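Local coordinates for protein KLTH0A00704p (PDB 4J2G) that probably acts in autophagy as a fungal Atg13 protein, whose HORMA domain, the part in this chain, is reported to mediate PI 3-kinase recruitment, at residues Leu100-Gln111 with Arg264-Asn272; Ile127-Asp137 with Phe254-Arg264. The protein carries 1 engineered substitution. One frame throughout, in Å; residues are numbered along the deposited sequence.

Contact 1 (Leu100-Gln111 with Arg264-Asn272)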
loop_
_atom_site.group_PDB
_atom_site.type_symbol
_atom_site.label_atom_id
_atom_site.label_comp_id
_atom_site.label_asym_id
_atom_site.label_seq_id
_atom_site.Cartn_x
_atom_site.Cartn_y
_atom_site.Cartn_z
ATOM N N LEU A 100 18.747 -5.536 -11.165
ATOM C CA LEU A 100 18.717 -6.655 -12.120
ATOM C C LEU A 100 19.691 -6.439 -13.269
ATOM O O LEU A 100 19.702 -5.372 -13.878
ATOM C CB LEU A 100 17.329 -6.791 -12.740
ATOM C CG LEU A 100 16.295 -7.807 -12.244
ATOM C CD1 LEU A 100 16.476 -8.127 -10.786
ATOM C CD2 LEU A 100 14.865 -7.360 -12.537
ATOM N N SER A 101 20.457 -7.471 -13.597
ATOM C CA SER A 101 21.234 -7.492 -14.846
ATOM C C SER A 101 20.328 -7.789 -16.057
ATOM O O SER A 101 19.254 -8.383 -15.889
ATOM C CB SER A 101 22.357 -8.534 -14.760
ATOM O OG SER A 101 21.827 -9.844 -14.688
ATOM N N PRO A 102 20.757 -7.373 -17.276
ATOM C CA PRO A 102 20.055 -7.541 -18.562
ATOM C C PRO A 102 19.566 -8.942 -18.949
ATOM O O PRO A 102 18.628 -9.043 -19.749
ATOM C CB PRO A 102 21.105 -7.087 -19.582
ATOM C CG PRO A 102 21.888 -6.050 -18.862
ATOM C CD PRO A 102 21.927 -6.477 -17.420
ATOM N N SER A 103 20.200 -9.997 -18.433
ATOM C CA SER A 103 19.787 -11.388 -18.724
ATOM C C SER A 103 18.760 -12.000 -17.723
ATOM O O SER A 103 18.179 -13.081 -17.962
ATOM C CB SER A 103 21.014 -12.295 -18.761
ATOM O OG SER A 103 21.397 -12.690 -17.452
ATOM N N GLN A 104 18.572 -11.324 -16.592
ATOM C CA GLN A 104 17.633 -11.782 -15.548
ATOM C C GLN A 104 16.145 -11.621 -15.958
ATOM O O GLN A 104 15.702 -10.553 -16.363
ATOM C CB GLN A 104 17.962 -11.095 -14.221
ATOM C CG GLN A 104 19.269 -11.616 -13.636
ATOM C CD GLN A 104 19.657 -10.993 -12.295
ATOM O OE1 GLN A 104 19.790 -9.765 -12.159
ATOM N NE2 GLN A 104 19.924 -11.852 -11.317
ATOM N N GLN A 105 15.406 -12.719 -15.889
ATOM C CA GLN A 105 13.990 -12.762 -16.204
ATOM C C GLN A 105 13.194 -12.758 -14.863
ATOM O O GLN A 105 13.463 -13.584 -13.972
ATOM C CB GLN A 105 13.725 -14.079 -16.984
ATOM C CG GLN A 105 12.340 -14.298 -17.599
ATOM C CD GLN A 105 11.788 -13.112 -18.399
ATOM O OE1 GLN A 105 12.466 -12.557 -19.269
ATOM N NE2 GLN A 105 10.546 -12.747 -18.139
ATOM N N VAL A 106 12.220 -11.858 -14.741
ATOM C CA VAL A 106 11.198 -11.980 -13.686
ATOM C C VAL A 106 9.984 -12.809 -14.117
ATOM O O VAL A 106 9.310 -12.537 -15.102
ATOM C CB VAL A 106 10.726 -10.600 -13.194
ATOM C CG1 VAL A 106 9.679 -10.741 -12.079
ATOM C CG2 VAL A 106 11.922 -9.820 -12.703
ATOM N N THR A 107 9.769 -13.888 -13.419
ATOM C CA THR A 107 8.535 -14.618 -13.553
ATOM C C THR A 107 7.644 -14.513 -12.229
ATOM O O THR A 107 8.134 -14.079 -11.171
ATOM C CB THR A 107 8.786 -16.104 -13.787
ATOM O OG1 THR A 107 9.621 -16.613 -12.745
ATOM C CG2 THR A 107 9.383 -16.371 -15.168
ATOM N N LEU A 108 6.387 -14.878 -12.391
ATOM C CA LEU A 108 5.357 -14.915 -11.374
ATOM C C LEU A 108 4.668 -16.250 -11.516
ATOM O O LEU A 108 4.277 -16.626 -12.638
ATOM C CB LEU A 108 4.321 -13.807 -11.653
ATOM C CG LEU A 108 3.085 -13.792 -10.680
ATOM C CD1 LEU A 108 3.581 -13.622 -9.188
ATOM C CD2 LEU A 108 2.096 -12.640 -11.077
ATOM N N LYS A 109 4.525 -16.965 -10.406
ATOM C CA LYS A 109 3.766 -18.183 -10.394
ATOM C C LYS A 109 2.365 -17.994 -9.898
ATOM O O LYS A 109 2.142 -17.256 -8.930
ATOM C CB LYS A 109 4.450 -19.229 -9.553
ATOM C CG LYS A 109 5.757 -19.753 -10.084
ATOM C CD LYS A 109 6.176 -21.020 -9.353
ATOM C CE LYS A 109 7.361 -21.660 -10.059
ATOM N NZ LYS A 109 7.644 -23.035 -9.558
ATOM N N ASP A 110 1.410 -18.644 -10.551
ATOM C CA ASP A 110 0.046 -18.445 -10.219
ATOM C C ASP A 110 -0.354 -19.368 -9.098
ATOM O O ASP A 110 0.469 -20.042 -8.524
ATOM C CB ASP A 110 -0.905 -18.559 -11.420
ATOM C CG ASP A 110 -0.841 -19.898 -12.164
ATOM O OD1 ASP A 110 -0.458 -20.948 -11.579
ATOM O OD2 ASP A 110 -1.154 -19.866 -13.426
ATOM N N GLN A 111 -1.632 -19.445 -8.824
ATOM C CA GLN A 111 -2.064 -20.219 -7.631
ATOM C C GLN A 111 -1.936 -21.678 -7.983
ATOM O O GLN A 111 -1.940 -22.528 -7.134
ATOM C CB GLN A 111 -3.497 -19.879 -7.262
ATOM C CG GLN A 111 -3.916 -20.359 -5.885
ATOM C CD GLN A 111 -5.418 -20.601 -5.805
ATOM O OE1 GLN A 111 -6.034 -21.101 -6.768
ATOM N NE2 GLN A 111 -6.021 -20.238 -4.660
ATOM N N ARG A 264 -2.310 -6.689 -5.559
ATOM C CA ARG A 264 -2.163 -7.831 -6.445
ATOM C C ARG A 264 -2.279 -9.147 -5.640
ATOM O O ARG A 264 -1.499 -9.373 -4.718
ATOM C CB ARG A 264 -0.767 -7.666 -7.094
ATOM C CG ARG A 264 -0.528 -8.589 -8.254
ATOM C CD ARG A 264 0.919 -8.442 -8.797
ATOM N NE ARG A 264 1.168 -7.108 -9.309
ATOM C CZ ARG A 264 0.713 -6.619 -10.481
ATOM N NH1 ARG A 264 -0.037 -7.322 -11.297
ATOM N NH2 ARG A 264 1.024 -5.388 -10.836
ATOM N N LYS A 265 -3.297 -9.971 -5.935
ATOM C CA LYS A 265 -3.481 -11.328 -5.361
ATOM C C LYS A 265 -2.287 -12.268 -5.399
ATOM O O LYS A 265 -2.070 -13.035 -4.479
ATOM C CB LYS A 265 -4.630 -12.072 -6.069
ATOM C CG LYS A 265 -6.047 -11.493 -5.848
ATOM C CD LYS A 265 -7.010 -12.058 -6.892
ATOM C CE LYS A 265 -8.431 -11.998 -6.406
ATOM N NZ LYS A 265 -9.307 -12.404 -7.529
ATOM N N ASP A 266 -1.524 -12.245 -6.491
ATOM C CA ASP A 266 -0.391 -13.127 -6.583
ATOM C C ASP A 266 0.957 -12.372 -6.448
ATOM O O ASP A 266 1.228 -11.424 -7.200
ATOM C CB ASP A 266 -0.472 -13.751 -7.974
ATOM C CG ASP A 266 -1.763 -14.451 -8.202
ATOM O OD1 ASP A 266 -1.756 -15.685 -7.942
ATOM O OD2 ASP A 266 -2.756 -13.796 -8.656
ATOM N N CYS A 267 1.833 -12.845 -5.565
ATOM C CA CYS A 267 3.149 -12.243 -5.378
ATOM C C CYS A 267 4.230 -13.330 -5.356
ATOM O O CYS A 267 5.302 -13.132 -4.837
ATOM C CB CYS A 267 3.197 -11.532 -4.024
ATOM S SG CYS A 267 2.170 -10.074 -3.903
ATOM N N ASP A 268 3.950 -14.512 -5.878
ATOM C CA ASP A 268 4.995 -15.524 -5.801
ATOM C C ASP A 268 5.954 -15.284 -6.997
ATOM O O ASP A 268 5.877 -16.001 -7.935
ATOM C CB ASP A 268 4.354 -16.919 -5.830
ATOM C CG ASP A 268 5.380 -18.057 -5.640
ATOM O OD1 ASP A 268 6.524 -17.820 -5.247
ATOM O OD2 ASP A 268 5.026 -19.209 -5.885
ATOM N N PHE A 269 6.713 -14.183 -6.961
ATOM C CA PHE A 269 7.728 -13.769 -7.963
ATOM C C PHE A 269 9.073 -14.488 -7.837
ATOM O O PHE A 269 9.456 -14.872 -6.732
ATOM C CB PHE A 269 8.001 -12.266 -7.844
ATOM C CG PHE A 269 6.858 -11.414 -8.307
ATOM C CD1 PHE A 269 6.651 -11.156 -9.671
ATOM C CD2 PHE A 269 5.960 -10.873 -7.385
ATOM C CE1 PHE A 269 5.571 -10.361 -10.111
ATOM C CE2 PHE A 269 4.883 -10.060 -7.817
ATOM C CZ PHE A 269 4.672 -9.817 -9.183
ATOM N N HIS A 270 9.769 -14.662 -8.971
ATOM C CA HIS A 270 11.015 -15.410 -9.042
ATOM C C HIS A 270 11.940 -14.654 -9.986
ATOM O O HIS A 270 11.525 -13.911 -10.886
ATOM C CB HIS A 270 10.784 -16.884 -9.457
ATOM C CG HIS A 270 10.040 -17.673 -8.422
ATOM N ND1 HIS A 270 10.584 -17.989 -7.197
ATOM C CD2 HIS A 270 8.756 -18.100 -8.374
ATOM C CE1 HIS A 270 9.694 -18.636 -6.463
ATOM N NE2 HIS A 270 8.578 -18.729 -7.159
ATOM N N VAL A 271 13.212 -14.758 -9.716
ATOM C CA VAL A 271 14.186 -14.106 -10.575
ATOM C C VAL A 271 15.173 -15.183 -11.054
ATOM O O VAL A 271 15.686 -15.977 -10.268
ATOM C CB VAL A 271 14.881 -12.947 -9.869
ATOM C CG1 VAL A 271 15.597 -12.085 -10.885
ATOM C CG2 VAL A 271 13.854 -12.078 -9.134
ATOM N N ASN A 272 15.374 -15.258 -12.363
ATOM C CA ASN A 272 16.286 -16.253 -12.892
ATOM C C ASN A 272 17.337 -15.754 -13.861
ATOM O O ASN A 272 16.975 -15.216 -14.893
ATOM C CB ASN A 272 15.495 -17.418 -13.443
ATOM C CG ASN A 272 15.064 -18.357 -12.341
ATOM O OD1 ASN A 272 15.893 -19.065 -11.772
ATOM N ND2 ASN A 272 13.784 -18.339 -11.994
HETATM O O HOH W 1 0.317 -16.886 -6.739
HETATM O O HOH W 2 -3.246 -17.397 -9.413
#

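Contact 2 (Ile127-Asp137 with Phe254-Arg264). Engineered in segment 127-137: Met136 (natural residue Leu). With SO4 (sulfate ion), chain C.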
loop_
_atom_site.group_PDB
_atom_site.type_symbol
_atom_site.label_atom_id
_atom_site.label_comp_id
_atom_site.label_asym_id
_atom_site.label_seq_id
_atom_site.Cartn_x
_atom_site.Cartn_y
_atom_site.Cartn_z
ATOM N N ILE A 127 7.596 -3.388 -9.809
ATOM C CA ILE A 127 6.265 -3.973 -9.974
ATOM C C ILE A 127 5.462 -3.573 -8.775
ATOM O O ILE A 127 5.842 -3.914 -7.640
ATOM C CB ILE A 127 6.347 -5.498 -10.061
ATOM C CG1 ILE A 127 7.202 -5.876 -11.267
ATOM C CG2 ILE A 127 4.954 -6.202 -10.042
ATOM C CD1 ILE A 127 7.802 -7.269 -11.172
HETATM N N MSE A 128 4.353 -2.870 -9.010
HETATM C CA MSE A 128 3.437 -2.451 -7.947
HETATM C C MSE A 128 2.804 -3.647 -7.303
HETATM O O MSE A 128 2.414 -4.578 -7.987
HETATM C CB MSE A 128 2.330 -1.672 -8.625
HETATM C CG MSE A 128 2.681 -0.222 -8.728
HETATM SE SE MSE A 128 3.134 0.707 -7.076
HETATM C CE MSE A 128 1.290 0.505 -6.429
ATOM N N LEU A 129 2.670 -3.633 -5.972
ATOM C CA LEU A 129 2.076 -4.753 -5.321
ATOM C C LEU A 129 0.845 -4.353 -4.462
ATOM O O LEU A 129 -0.076 -5.140 -4.321
ATOM C CB LEU A 129 3.152 -5.398 -4.401
ATOM C CG LEU A 129 4.470 -5.900 -5.021
ATOM C CD1 LEU A 129 5.483 -6.300 -3.991
ATOM C CD2 LEU A 129 4.210 -7.031 -5.996
ATOM N N GLU A 130 0.895 -3.190 -3.830
ATOM C CA GLU A 130 -0.178 -2.765 -2.948
ATOM C C GLU A 130 -0.314 -1.278 -3.067
ATOM O O GLU A 130 0.695 -0.565 -3.231
ATOM C CB GLU A 130 0.142 -2.990 -1.465
ATOM C CG GLU A 130 0.563 -4.391 -1.072
ATOM C CD GLU A 130 1.037 -4.470 0.424
ATOM O OE1 GLU A 130 1.662 -3.500 1.028
ATOM O OE2 GLU A 130 0.801 -5.555 0.984
ATOM N N ARG A 131 -1.537 -0.794 -2.913
ATOM C CA ARG A 131 -1.683 0.666 -2.770
ATOM C C ARG A 131 -2.679 0.969 -1.677
ATOM O O ARG A 131 -3.827 0.588 -1.791
ATOM C CB ARG A 131 -2.092 1.335 -4.065
ATOM C CG ARG A 131 -2.064 2.873 -4.016
ATOM C CD ARG A 131 -2.508 3.438 -5.389
ATOM N NE ARG A 131 -1.425 3.405 -6.386
ATOM C CZ ARG A 131 -1.500 2.835 -7.596
ATOM N NH1 ARG A 131 -2.596 2.226 -8.012
ATOM N NH2 ARG A 131 -0.457 2.905 -8.419
ATOM N N TRP A 132 -2.213 1.667 -0.649
ATOM C CA TRP A 132 -3.023 1.968 0.564
ATOM C C TRP A 132 -3.490 3.391 0.430
ATOM O O TRP A 132 -2.813 4.236 -0.170
ATOM C CB TRP A 132 -2.134 1.901 1.814
ATOM C CG TRP A 132 -1.588 0.567 2.133
ATOM C CD1 TRP A 132 -0.460 -0.044 1.553
ATOM C CD2 TRP A 132 -2.077 -0.342 3.105
ATOM N NE1 TRP A 132 -0.289 -1.279 2.095
ATOM C CE2 TRP A 132 -1.221 -1.477 3.082
ATOM C CE3 TRP A 132 -3.171 -0.319 4.007
ATOM C CZ2 TRP A 132 -1.399 -2.583 3.926
ATOM C CZ3 TRP A 132 -3.352 -1.395 4.826
ATOM C CH2 TRP A 132 -2.470 -2.546 4.778
ATOM N N LEU A 133 -4.630 3.673 1.009
ATOM C CA LEU A 133 -5.178 5.021 1.018
ATOM C C LEU A 133 -5.750 5.197 2.439
ATOM O O LEU A 133 -6.547 4.382 2.866
ATOM C CB LEU A 133 -6.379 5.055 0.106
ATOM C CG LEU A 133 -7.184 6.363 0.170
ATOM C CD1 LEU A 133 -6.365 7.612 -0.223
ATOM C CD2 LEU A 133 -8.498 6.313 -0.603
ATOM N N ILE A 134 -5.331 6.245 3.125
ATOM C CA ILE A 134 -5.816 6.615 4.477
ATOM C C ILE A 134 -6.275 8.051 4.283
ATOM O O ILE A 134 -5.595 8.873 3.581
ATOM C CB ILE A 134 -4.657 6.583 5.476
ATOM C CG1 ILE A 134 -3.987 5.188 5.427
ATOM C CG2 ILE A 134 -5.137 6.945 6.894
ATOM C CD1 ILE A 134 -2.576 5.193 5.976
ATOM N N GLN A 135 -7.463 8.316 4.789
ATOM C CA GLN A 135 -8.255 9.497 4.457
ATOM C C GLN A 135 -9.207 9.847 5.598
ATOM O O GLN A 135 -9.674 8.937 6.319
ATOM C CB GLN A 135 -9.263 9.005 3.454
ATOM C CG GLN A 135 -9.230 9.676 2.146
ATOM C CD GLN A 135 -10.243 9.019 1.252
ATOM O OE1 GLN A 135 -10.875 8.000 1.622
ATOM N NE2 GLN A 135 -10.394 9.576 0.059
HETATM N N MSE A 136 -9.544 11.125 5.694
HETATM C CA MSE A 136 -10.615 11.620 6.546
HETATM C C MSE A 136 -11.750 12.032 5.602
HETATM O O MSE A 136 -11.512 12.803 4.688
HETATM C CB MSE A 136 -9.931 12.804 7.214
HETATM C CG MSE A 136 -10.639 13.393 8.419
HETATM SE SE MSE A 136 -10.854 12.049 9.846
HETATM C CE MSE A 136 -12.716 12.620 10.057
ATOM N N ASP A 137 -12.968 11.499 5.794
ATOM C CA ASP A 137 -14.242 11.971 5.110
ATOM C C ASP A 137 -14.092 13.111 4.108
ATOM O O ASP A 137 -14.519 14.242 4.367
ATOM C CB ASP A 137 -15.352 12.346 6.128
ATOM C CG ASP A 137 -16.644 12.939 5.459
ATOM O OD1 ASP A 137 -16.722 14.173 5.193
ATOM O OD2 ASP A 137 -17.616 12.175 5.235
ATOM N N PHE A 254 -15.532 15.358 12.782
ATOM C CA PHE A 254 -14.933 15.926 11.571
ATOM C C PHE A 254 -15.118 15.066 10.329
ATOM O O PHE A 254 -14.706 15.461 9.250
ATOM C CB PHE A 254 -13.454 16.170 11.782
ATOM C CG PHE A 254 -13.132 16.716 13.132
ATOM C CD1 PHE A 254 -13.461 18.036 13.467
ATOM C CD2 PHE A 254 -12.516 15.920 14.080
ATOM C CE1 PHE A 254 -13.158 18.553 14.716
ATOM C CE2 PHE A 254 -12.210 16.435 15.330
ATOM C CZ PHE A 254 -12.528 17.752 15.646
ATOM N N GLY A 255 -15.749 13.907 10.482
ATOM C CA GLY A 255 -15.923 12.983 9.358
ATOM C C GLY A 255 -15.548 11.546 9.696
ATOM O O GLY A 255 -15.430 11.154 10.879
ATOM N N SER A 256 -15.377 10.733 8.663
ATOM C CA SER A 256 -15.024 9.344 8.911
ATOM C C SER A 256 -13.563 9.050 8.599
ATOM O O SER A 256 -12.995 9.504 7.570
ATOM C CB SER A 256 -15.940 8.428 8.142
ATOM O OG SER A 256 -17.213 8.486 8.719
ATOM N N LEU A 257 -12.925 8.325 9.500
ATOM C CA LEU A 257 -11.566 7.883 9.172
ATOM C C LEU A 257 -11.640 6.565 8.376
ATOM O O LEU A 257 -12.121 5.576 8.883
ATOM C CB LEU A 257 -10.730 7.784 10.432
ATOM C CG LEU A 257 -9.202 8.019 10.414
ATOM C CD1 LEU A 257 -8.674 7.464 11.726
ATOM C CD2 LEU A 257 -8.394 7.393 9.276
ATOM N N ARG A 258 -11.213 6.582 7.113
ATOM C CA ARG A 258 -11.359 5.402 6.219
ATOM C C ARG A 258 -9.959 4.955 5.752
ATOM O O ARG A 258 -9.195 5.774 5.200
ATOM C CB ARG A 258 -12.162 5.759 4.944
ATOM C CG ARG A 258 -13.616 6.162 5.165
ATOM C CD ARG A 258 -14.366 6.454 3.882
ATOM N NE ARG A 258 -15.726 6.999 4.090
ATOM C CZ ARG A 258 -16.817 6.346 4.539
ATOM N NH1 ARG A 258 -16.802 5.052 4.878
ATOM N NH2 ARG A 258 -17.968 7.004 4.631
ATOM N N ILE A 259 -9.637 3.680 5.997
ATOM C CA ILE A 259 -8.428 3.007 5.487
ATOM C C ILE A 259 -8.822 1.893 4.542
ATOM O O ILE A 259 -9.627 1.045 4.879
ATOM C CB ILE A 259 -7.614 2.339 6.623
ATOM C CG1 ILE A 259 -7.173 3.439 7.584
ATOM C CG2 ILE A 259 -6.346 1.617 6.022
ATOM C CD1 ILE A 259 -6.762 2.955 8.946
ATOM N N SER A 260 -8.256 1.890 3.373
ATOM C CA SER A 260 -8.446 0.778 2.431
ATOM C C SER A 260 -7.103 0.417 1.708
ATOM O O SER A 260 -6.170 1.188 1.754
ATOM C CB SER A 260 -9.496 1.159 1.414
ATOM O OG SER A 260 -8.967 2.291 0.693
ATOM N N VAL A 261 -7.015 -0.773 1.097
ATOM C CA VAL A 261 -5.818 -1.212 0.384
ATOM C C VAL A 261 -6.311 -2.055 -0.775
ATOM O O VAL A 261 -7.181 -2.876 -0.609
ATOM C CB VAL A 261 -4.779 -2.001 1.273
ATOM C CG1 VAL A 261 -5.397 -3.266 1.827
ATOM C CG2 VAL A 261 -3.521 -2.381 0.436
ATOM N N SER A 262 -5.768 -1.795 -1.946
ATOM C CA SER A 262 -5.888 -2.661 -3.134
ATOM C C SER A 262 -4.551 -3.311 -3.363
ATOM O O SER A 262 -3.531 -2.624 -3.314
ATOM C CB SER A 262 -6.175 -1.800 -4.338
ATOM O OG SER A 262 -7.521 -1.357 -4.207
ATOM N N TYR A 263 -4.559 -4.624 -3.624
ATOM C CA TYR A 263 -3.345 -5.380 -3.774
ATOM C C TYR A 263 -3.410 -6.479 -4.853
ATOM O O TYR A 263 -4.419 -7.090 -5.064
ATOM C CB TYR A 263 -2.903 -5.957 -2.442
ATOM C CG TYR A 263 -3.939 -6.853 -1.806
ATOM C CD1 TYR A 263 -4.933 -6.309 -0.960
ATOM C CD2 TYR A 263 -3.918 -8.206 -1.997
ATOM C CE1 TYR A 263 -5.889 -7.118 -0.365
ATOM C CE2 TYR A 263 -4.864 -9.057 -1.385
ATOM C CZ TYR A 263 -5.829 -8.503 -0.551
ATOM O OH TYR A 263 -6.773 -9.329 0.007
ATOM N N ARG A 264 -2.310 -6.689 -5.559
ATOM C CA ARG A 264 -2.163 -7.831 -6.445
ATOM C C ARG A 264 -2.279 -9.147 -5.640
ATOM O O ARG A 264 -1.499 -9.373 -4.718
ATOM C CB ARG A 264 -0.767 -7.666 -7.094
ATOM C CG ARG A 264 -0.528 -8.589 -8.254
ATOM C CD ARG A 264 0.919 -8.442 -8.797
ATOM N NE ARG A 264 1.168 -7.108 -9.309
ATOM C CZ ARG A 264 0.713 -6.619 -10.481
ATOM N NH1 ARG A 264 -0.037 -7.322 -11.297
ATOM N NH2 ARG A 264 1.024 -5.388 -10.836
HETATM S S SO4 C . -1.572 1.525 -11.558
HETATM O O1 SO4 C . -2.824 2.117 -11.135
HETATM O O2 SO4 C . -2.013 0.455 -12.462
HETATM O O3 SO4 C . -0.583 2.333 -12.309
HETATM O O4 SO4 C . -0.856 1.112 -10.334
HETATM O O HOH W 3 0.196 -7.702 -3.225
#

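Contact 1 (Leu100-Gln111 with Arg264-Asn272)
Leu100 packs on the last modelled strand of the chain, its CD1 lying 4.1 Å from Val271 CG1. Just beyond it begins an antiparallel pairing, in which strand 105-109 takes 268-271 along one side and strand 115-120 along the other, giving the small three-stranded sheet of this HORMA domain. A type I turn from Ser101 to Gln104 leads into the strand, and the Gln104 side chain folds back across the turn, its OE1 accepting the Ser101 N-H. Gln105 and Asn272 then exchange a pair of backbone hydrogen bonds, as do Thr107 and His270. On the buried face, Val106 CG1 reaches Phe269 CD1 at 3.9 Å. Thr107, on the other face, brings OG1 to 3.5 Å from His270 CB. Leu108 follows on the Val106 face: with CG anti to the backbone N (chi1 176°) and beside the carbonyl carbon, CD1 is carried across to the Phe269 ring and sits over its centre, 3.7 Å from the centroid and only 3° off the normal, a CH-pi contact. The other branch, CD2, lies 4.2 Å from Asp266 CB. Back on the Thr107 face, the extended Lys109 chain runs past the imidazole, its CG at the ring edge, 3.8 Å from His270 CD2. Asp110 spends its carboxylate on Asn114 N and Trp116 NE1, and past it the two segments are joined through solvent. Asp266, whose OD2 bonds to the Tyr229 hydroxyl, uses OD1 to accept from two waters: one also donates to Lys109 O, and the other takes the Gln111 N-H at 2.7 Å from N to the water oxygen.

Contact 2 (Ile127-Asp137 with Phe254-Arg264)
Val261 lies over one face of the Trp132 indole: its CG2 sits 3.6 Å from the centroid of the five-membered ring, 11° off the normal, a CH-pi contact across a non-hydrogen-bonded pair. Val261 CB continues over the six-membered ring, 3.6 Å from Trp132 CE3, while Ile259 CG2 comes to the indole edge. Further along this face Ile134 CG2 touches both Ile259 CG1 and Leu257 CD2, the side chains running side by side. Met136, a selenomethionine engineered in place of leucine, ends the row with its SE beside Leu257 CB.

At the other end Arg264 grips a single carbonyl side-on. Its chain bends at chi3 (-63°), which brings the guanidinium edge round to Met128 O; NE lies 3.1 Å and NH2 3.3 Å from that oxygen, which stays close to the guanidinium plane. Ile127 CG2 packs crosswise on the same group, and bonds to Lys223 O and Gly220 O hold its NH1 and NH2. These two long antiparallel strands, 127-136 and 255-264, are neighbours within the five-stranded sheet of the HORMA domain. Leu257 and Ile259 pack on helix 158-177, Ile134 on helix 18-39 and Trp132 on both. A classic beta bulge at Leu129 and Glu130, both opposite Thr93, interrupts the alternation on the first strand.

Glu130 fixes the rotation of the indole: its OE1 takes the Trp132 NE1 proton in a nearly straight bond of 3.1 Å (171°), approached from above the carboxylate plane, and is itself held by Thr93 OG1. On the other face Arg131, salt-bridged to Glu92, turns its guanidinium edge to a sulfate ion, probably from the crystallisation liquor, with NH2 2.7 Å from sulfate O4; the ion also takes hydrogen bonds from Leu221 N and Ser222 N.

Contacts 1 and 2 share Arg264, where strand 255-264 ends and the chain turns through 265-267 into strand 268-271, so the last residues leave the large sheet and pair in the small one. Along the sequence contact 2 is nested within the loop that contact 1 closes. Their centres are about 26 Å apart, but the near ends pack directly: Phe269 CE2 lies 3.6 Å from Leu129 CD2, Phe269 CZ 3.7 Å from Ile127 CG2, and Val106 CG1 4.0 Å from Ile127 CD1. The apolar face of the small sheet thus abuts the Ile127 end of the large one. The sulfate, on the Arg131 face, takes no part in this packing.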